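Side-chain contacts in ketosynthase (Streptomyces sp. MSC090213JE08, PDB 6KXD), which forms part of the ishigamide ketosynthase/chain length factor of a highly reducing type II polyketide synthase and probably serves in polyketide chain building: residues A268-A271 with C272-A276; A280-D283 with A284-W288; V108-D111 with E112-V116. All blocks are in the same frame, centred on the assembly; numbering follows the deposited sequence.

Contact 1: residues A268-A271 with C272-A276; sequences AVTA and CARRA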
loop_
_atom_site.group_PDB
_atom_site.type_symbol
_atom_site.label_atom_id
_atom_site.label_comp_id
_atom_site.label_asym_id
_atom_site.label_seq_id
_atom_site.Cartn_x
_atom_site.Cartn_y
_atom_site.Cartn_z
ATOM N N ALA B 268 -17.037 10.778 13.509
ATOM C CA ALA B 268 -15.748 10.790 12.818
ATOM C C ALA B 268 -15.870 11.497 11.468
ATOM O O ALA B 268 -14.942 12.190 11.052
ATOM C CB ALA B 268 -15.254 9.391 12.631
ATOM N N VAL B 269 -16.960 11.218 10.754
ATOM C CA VAL B 269 -17.206 11.866 9.471
ATOM C C VAL B 269 -17.325 13.375 9.696
ATOM O O VAL B 269 -16.749 14.149 8.985
ATOM C CB VAL B 269 -18.473 11.351 8.793
ATOM C CG1 VAL B 269 -18.837 12.212 7.602
ATOM C CG2 VAL B 269 -18.356 9.880 8.389
ATOM N N THR B 270 -18.145 13.751 10.667
ATOM C CA THR B 270 -18.323 15.176 11.023
ATOM C C THR B 270 -16.987 15.843 11.319
ATOM O O THR B 270 -16.700 16.884 10.737
ATOM C CB THR B 270 -19.310 15.348 12.181
ATOM O OG1 THR B 270 -20.541 14.778 11.736
ATOM C CG2 THR B 270 -19.455 16.801 12.589
ATOM N N ALA B 271 -16.143 15.214 12.140
ATOM C CA ALA B 271 -14.901 15.803 12.540
ATOM C C ALA B 271 -13.970 15.900 11.344
ATOM O O ALA B 271 -13.297 16.885 11.153
ATOM C CB ALA B 271 -14.248 15.026 13.657
ATOM N N CYS B 272 -13.943 14.828 10.547
ATOM C CA CYS B 272 -13.105 14.782 9.400
ATOM C C CYS B 272 -13.473 15.869 8.381
ATOM O O CYS B 272 -12.605 16.570 7.890
ATOM C CB CYS B 272 -13.224 13.406 8.760
ATOM S SG CYS B 272 -11.850 13.105 7.629
ATOM N N ALA B 273 -14.771 16.003 8.097
ATOM C CA ALA B 273 -15.293 16.966 7.122
ATOM C C ALA B 273 -15.007 18.385 7.623
ATOM O O ALA B 273 -14.524 19.232 6.897
ATOM C CB ALA B 273 -16.752 16.746 6.891
ATOM N N ARG B 274 -15.234 18.616 8.911
ATOM C CA ARG B 274 -15.038 19.995 9.427
ATOM C C ARG B 274 -13.573 20.397 9.332
ATOM O O ARG B 274 -13.257 21.533 8.927
ATOM C CB ARG B 274 -15.521 20.117 10.872
ATOM C CG ARG B 274 -17.029 20.184 10.934
ATOM C CD ARG B 274 -17.541 20.637 12.288
ATOM N NE ARG B 274 -18.983 20.453 12.297
ATOM C CZ ARG B 274 -19.873 21.199 11.641
ATOM N NH1 ARG B 274 -19.541 22.355 11.085
ATOM N NH2 ARG B 274 -21.118 20.770 11.550
ATOM N N ARG B 275 -12.668 19.445 9.623
ATOM C CA ARG B 275 -11.271 19.671 9.482
ATOM C C ARG B 275 -10.940 19.916 8.003
ATOM O O ARG B 275 -10.209 20.829 7.721
ATOM C CB ARG B 275 -10.420 18.515 10.021
ATOM C CG ARG B 275 -8.937 18.837 10.165
ATOM C CD ARG B 275 -8.178 17.763 10.951
ATOM N NE ARG B 275 -7.428 18.288 12.099
ATOM C CZ ARG B 275 -7.916 18.446 13.341
ATOM N NH1 ARG B 275 -9.169 18.127 13.624
ATOM N NH2 ARG B 275 -7.147 18.929 14.303
ATOM N N ALA B 276 -11.479 19.100 7.094
ATOM C CA ALA B 276 -11.187 19.262 5.672
ATOM C C ALA B 276 -11.656 20.648 5.190
ATOM O O ALA B 276 -10.983 21.361 4.419
ATOM C CB ALA B 276 -11.808 18.150 4.881
#

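Contact 2: residues A280-D283 with A284-W288; sequences AGVD and AGEVW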
loop_
_atom_site.group_PDB
_atom_site.type_symbol
_atom_site.label_atom_id
_atom_site.label_comp_id
_atom_site.label_asym_id
_atom_site.label_seq_id
_atom_site.Cartn_x
_atom_site.Cartn_y
_atom_site.Cartn_z
ATOM N N ALA B 280 -9.269 23.672 3.884
ATOM C CA ALA B 280 -9.518 24.207 2.578
ATOM C C ALA B 280 -9.793 25.720 2.639
ATOM O O ALA B 280 -9.809 26.384 1.594
ATOM C CB ALA B 280 -10.686 23.476 1.981
ATOM N N GLY B 281 -10.086 26.234 3.832
ATOM C CA GLY B 281 -10.452 27.642 4.057
ATOM C C GLY B 281 -11.842 27.950 3.538
ATOM O O GLY B 281 -12.114 29.052 3.054
ATOM N N VAL B 282 -12.749 26.982 3.627
ATOM C CA VAL B 282 -14.077 27.233 3.180
ATOM C C VAL B 282 -15.052 26.868 4.283
ATOM O O VAL B 282 -14.771 26.095 5.174
ATOM C CB VAL B 282 -14.425 26.540 1.852
ATOM C CG1 VAL B 282 -13.412 26.900 0.779
ATOM C CG2 VAL B 282 -14.563 25.042 2.001
ATOM N N ASP B 283 -16.202 27.523 4.189
ATOM C CA ASP B 283 -17.314 27.324 5.076
ATOM C C ASP B 283 -18.167 26.189 4.519
ATOM O O ASP B 283 -18.264 26.023 3.297
ATOM C CB ASP B 283 -18.113 28.624 5.195
ATOM C CG ASP B 283 -19.057 28.593 6.375
ATOM O OD1 ASP B 283 -18.574 28.863 7.498
ATOM O OD2 ASP B 283 -20.249 28.222 6.169
ATOM N N ALA B 284 -18.866 25.478 5.402
ATOM C CA ALA B 284 -19.672 24.346 5.001
ATOM C C ALA B 284 -20.803 24.786 4.083
ATOM O O ALA B 284 -21.217 24.043 3.215
ATOM C CB ALA B 284 -20.186 23.634 6.213
ATOM N N GLY B 285 -21.348 25.993 4.321
ATOM C CA GLY B 285 -22.360 26.583 3.472
ATOM C C GLY B 285 -21.896 26.783 2.039
ATOM O O GLY B 285 -22.690 26.910 1.175
ATOM N N GLU B 286 -20.593 26.793 1.796
ATOM C CA GLU B 286 -20.104 26.989 0.428
ATOM C C GLU B 286 -20.158 25.684 -0.382
ATOM O O GLU B 286 -19.987 25.691 -1.605
ATOM C CB GLU B 286 -18.648 27.429 0.445
ATOM C CG GLU B 286 -18.411 28.810 1.021
ATOM C CD GLU B 286 -16.937 29.138 0.897
ATOM O OE1 GLU B 286 -16.307 29.462 1.929
ATOM O OE2 GLU B 286 -16.416 29.018 -0.239
ATOM N N VAL B 287 -20.388 24.551 0.284
ATOM C CA VAL B 287 -20.365 23.275 -0.424
ATOM C C VAL B 287 -21.533 23.214 -1.386
ATOM O O VAL B 287 -22.689 23.357 -1.008
ATOM C CB VAL B 287 -20.392 22.067 0.533
ATOM C CG1 VAL B 287 -20.453 20.774 -0.265
ATOM C CG2 VAL B 287 -19.213 22.111 1.475
ATOM N N TRP B 288 -21.202 22.977 -2.662
ATOM C CA TRP B 288 -22.148 22.977 -3.737
ATOM C C TRP B 288 -22.524 21.549 -4.108
ATOM O O TRP B 288 -23.660 21.287 -4.534
ATOM C CB TRP B 288 -21.544 23.763 -4.910
ATOM C CG TRP B 288 -22.314 23.752 -6.195
ATOM C CD1 TRP B 288 -23.330 24.589 -6.570
ATOM C CD2 TRP B 288 -22.088 22.870 -7.302
ATOM N NE1 TRP B 288 -23.760 24.266 -7.831
ATOM C CE2 TRP B 288 -23.025 23.214 -8.300
ATOM C CE3 TRP B 288 -21.186 21.819 -7.535
ATOM C CZ2 TRP B 288 -23.072 22.548 -9.520
ATOM C CZ3 TRP B 288 -21.256 21.146 -8.734
ATOM C CH2 TRP B 288 -22.185 21.514 -9.709
#

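Contact 3: residues V108-D111 with E112-V116; sequences VATD and ELTGV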
loop_
_atom_site.group_PDB
_atom_site.type_symbol
_atom_site.label_atom_id
_atom_site.label_comp_id
_atom_site.label_asym_id
_atom_site.label_seq_id
_atom_site.Cartn_x
_atom_site.Cartn_y
_atom_site.Cartn_z
ATOM N N VAL B 108 -1.712 12.907 -22.738
ATOM C CA VAL B 108 -1.009 13.376 -21.587
ATOM C C VAL B 108 0.466 13.044 -21.773
ATOM O O VAL B 108 0.803 11.919 -22.016
ATOM C CB VAL B 108 -1.564 12.709 -20.307
ATOM C CG1 VAL B 108 -0.668 12.987 -19.121
ATOM C CG2 VAL B 108 -2.997 13.112 -20.056
ATOM N N ALA B 109 1.309 14.052 -21.635
ATOM C CA ALA B 109 2.738 13.876 -21.714
ATOM C C ALA B 109 3.173 13.330 -20.362
ATOM O O ALA B 109 2.968 13.971 -19.349
ATOM C CB ALA B 109 3.425 15.181 -22.013
ATOM N N THR B 110 3.714 12.128 -20.370
ATOM C CA THR B 110 4.234 11.557 -19.131
ATOM C C THR B 110 5.748 11.448 -19.248
ATOM O O THR B 110 6.311 11.442 -20.331
ATOM C CB THR B 110 3.581 10.204 -18.847
ATOM O OG1 THR B 110 3.879 9.380 -19.963
ATOM C CG2 THR B 110 2.079 10.255 -18.648
ATOM N N ASP B 111 6.405 11.409 -18.100
ATOM C CA ASP B 111 7.831 11.165 -18.058
ATOM C C ASP B 111 8.166 10.413 -16.775
ATOM O O ASP B 111 7.284 9.987 -16.038
ATOM C CB ASP B 111 8.573 12.494 -18.198
ATOM C CG ASP B 111 8.225 13.549 -17.160
ATOM O OD1 ASP B 111 7.779 13.204 -16.031
ATOM O OD2 ASP B 111 8.408 14.742 -17.483
ATOM N N GLU B 112 9.463 10.336 -16.470
ATOM C CA GLU B 112 9.943 9.653 -15.328
ATOM C C GLU B 112 9.531 10.366 -14.032
ATOM O O GLU B 112 9.782 9.818 -12.977
ATOM C CB GLU B 112 11.463 9.467 -15.487
ATOM C CG GLU B 112 12.285 10.736 -15.288
ATOM C CD GLU B 112 12.260 11.723 -16.450
ATOM O OE1 GLU B 112 11.693 11.365 -17.546
ATOM O OE2 GLU B 112 12.775 12.866 -16.260
ATOM N N LEU B 113 8.951 11.588 -14.085
ATOM C CA LEU B 113 8.460 12.292 -12.899
ATOM C C LEU B 113 6.925 12.242 -12.828
ATOM O O LEU B 113 6.287 13.004 -12.074
ATOM C CB LEU B 113 8.967 13.733 -12.924
ATOM C CG LEU B 113 10.459 13.900 -12.618
ATOM C CD1 LEU B 113 10.793 15.386 -12.492
ATOM C CD2 LEU B 113 10.851 13.123 -11.359
ATOM N N THR B 114 6.349 11.343 -13.622
ATOM C CA THR B 114 4.948 11.019 -13.521
ATOM C C THR B 114 4.793 9.852 -12.546
ATOM O O THR B 114 5.277 8.777 -12.799
ATOM C CB THR B 114 4.286 10.607 -14.829
ATOM O OG1 THR B 114 4.472 11.661 -15.783
ATOM C CG2 THR B 114 2.805 10.365 -14.657
ATOM N N GLY B 115 4.097 10.119 -11.458
ATOM C CA GLY B 115 3.830 9.097 -10.460
ATOM C C GLY B 115 2.564 8.317 -10.767
ATOM O O GLY B 115 1.621 8.784 -11.503
ATOM N N VAL B 116 2.458 7.128 -10.149
ATOM C CA VAL B 116 1.261 6.348 -10.203
ATOM C C VAL B 116 0.939 5.943 -8.777
ATOM O O VAL B 116 1.845 5.409 -8.123
ATOM C CB VAL B 116 1.429 5.058 -11.035
ATOM C CG1 VAL B 116 0.191 4.175 -10.918
ATOM C CG2 VAL B 116 1.728 5.378 -12.493
HETATM O O HOH W 1 6.676 7.736 -14.722
HETATM O O HOH W 2 5.551 14.173 -15.129
#

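Contact 1: residues A268-A271 with C272-A276
T270 and R274, one helical turn apart, run side by side on the outer flank of helix 265-280, both side chains leading in the same direction. The methyl CG2 of T270 comes to 3.7 Å from R274 NE and lies at the edge of the guanidinium, close to its plane, so the contact is made along the rim of the flat group and leaves its faces aside. In T270, CG2 stands opposite the backbone N (OG1 chi1 -59°), which places the methyl alongside R274 and turns OG1 back to bond with G266 O. In R274, CG is anti to the carbonyl carbon (chi1 -76°) and lies 3.3 Å from T270 O, and the chain then runs extended to NE; a crystal neighbour also touches this arginine, so its outer course may partly reflect the lattice. On the same flank T270 meets A306 and R274 rests on L310.

Beneath these side chains the backbone repeats regularly: R274 N bonds to T270 O at 2.9 Å and R275 N to A271 O at 3.0 Å, and the same i to i+4 step joins C272 to A268 and A273 to V269. The smaller side chains lie close to those carbonyls, A273 CB at 3.3 Å from V269 O and C272 CB at 3.1 Å from A268 O.

The remaining faces are packed against the fold. V269 touches C358 and V360, C272 touches V366 and V368, and A273 rests on L310. R275 packs on N160 of the neighbouring ketosynthase chain. Such a helix, packed against strands 250-259, 354-360 and 365-373 and beside helix 298-310, is what the thiolase fold of ketoacyl synthases has between the first two strands of its second half, here 250-259 and 287-291.

Contact 2: residues A280-D283 with A284-W288
D283 leads the chain into a short 3-10 segment, A284 to E286, closed by the i to i+3 bond from E286 N to D283 O at 2.9 Å, the donor standing well above the carbonyl plane. The side chains of D283 and E286 then each take up an amide of the opposite segment. D283 holds its CG opposite its own backbone N (chi1 -165°), which carries OD2 over to G285 N at 3.1 Å; the amide approaches on the anti side of the carboxylate, 32° out of its plane, and the ring so closed is an Asx turn. E286 reaches back in return, extended beyond CG, and OE1 receives D283 N at 3.0 Å along a nearly straight N-H line, though from above the carboxylate plane.

This corner links helix 265-280 to strand 287-291 of the thiolase fold. The helix ends in a Schellman motif: G281, the first residue to leave helical angles, has positive phi.

On its way to D283 N the glutamate slants across V282: OE1 comes to 3.5 Å from V282 CB, and OE2 to 3.8 Å from V282 CG1. The valine touches L277, V370 and I354, and E286 also touches I354, so the carboxylate lies beside aliphatic groups. The two acids stay apart, with D283 OD2 at 5.9 Å from E286 OE1.

Contact 3: residues V108-D111 with E112-V116
D111 begins a type I beta turn that ends at T114, and its side chain can be traced outward against the turn it opens. CB lies 3.4 Å from E112 OE1, because the glutamate chain bends at chi2 and folds its carboxylate back beside the aspartate. CG sits between the backbone N and the carbonyl carbon (chi1 57°), a setting that holds the carboxylate over the turn. At the tip, OD1 accepts L113 N at 2.8 Å, forming an Asx turn inside the beta turn; the amide comes in 42° out of the carboxylate plane. A bound water also donates to OD1, at 2.6 Å, and links it to T114 OG1. At D111 an alanine would probably leave L113 N and the bridging water without their carboxylate partner, with one fewer tie across the turn.

T114 answers from the far end: its OG1 accepts D111 N at 3.0 Å with an N-H...O angle of 165°, while T114 N closes the turn on D111 O. The same hydroxyl lies 3.5 Å from T110 CB, the two threonines slanting across one another. A second water donates to D111 O and T114 O, pinning the turn's ends together. On the outside, E112 packs on R279 of the neighbouring ketosynthase chain.

Chemically, the turn brings two carboxylates near each other, D111 OD1 and E112 OE1 being 4.6 Å apart. The amide and water hydrogens on OD1 probably offset that repulsion in part.

How the contacts relate
Along the chain contact 3 comes first, leading into strand 114-119 in what sequence kinship suggests is the N-terminal ketoacyl synthase domain, and contacts 1 and 2 follow much later. Those two adjoin in sequence: contact 1 lies within helix 265-280, and contact 2 is the corner that takes the chain from that helix into strand 287-291. Their centres are about 12 Å apart, on the same side of the chain's centre. Contact 3 is remote, its centre about 32 Å from each of theirs and its nearest atoms about 22 Å from contact 1. The three therefore fall in two regions of a thiolase-type fold: one opens a strand of the first half, while the others form successive helix and connection in the second.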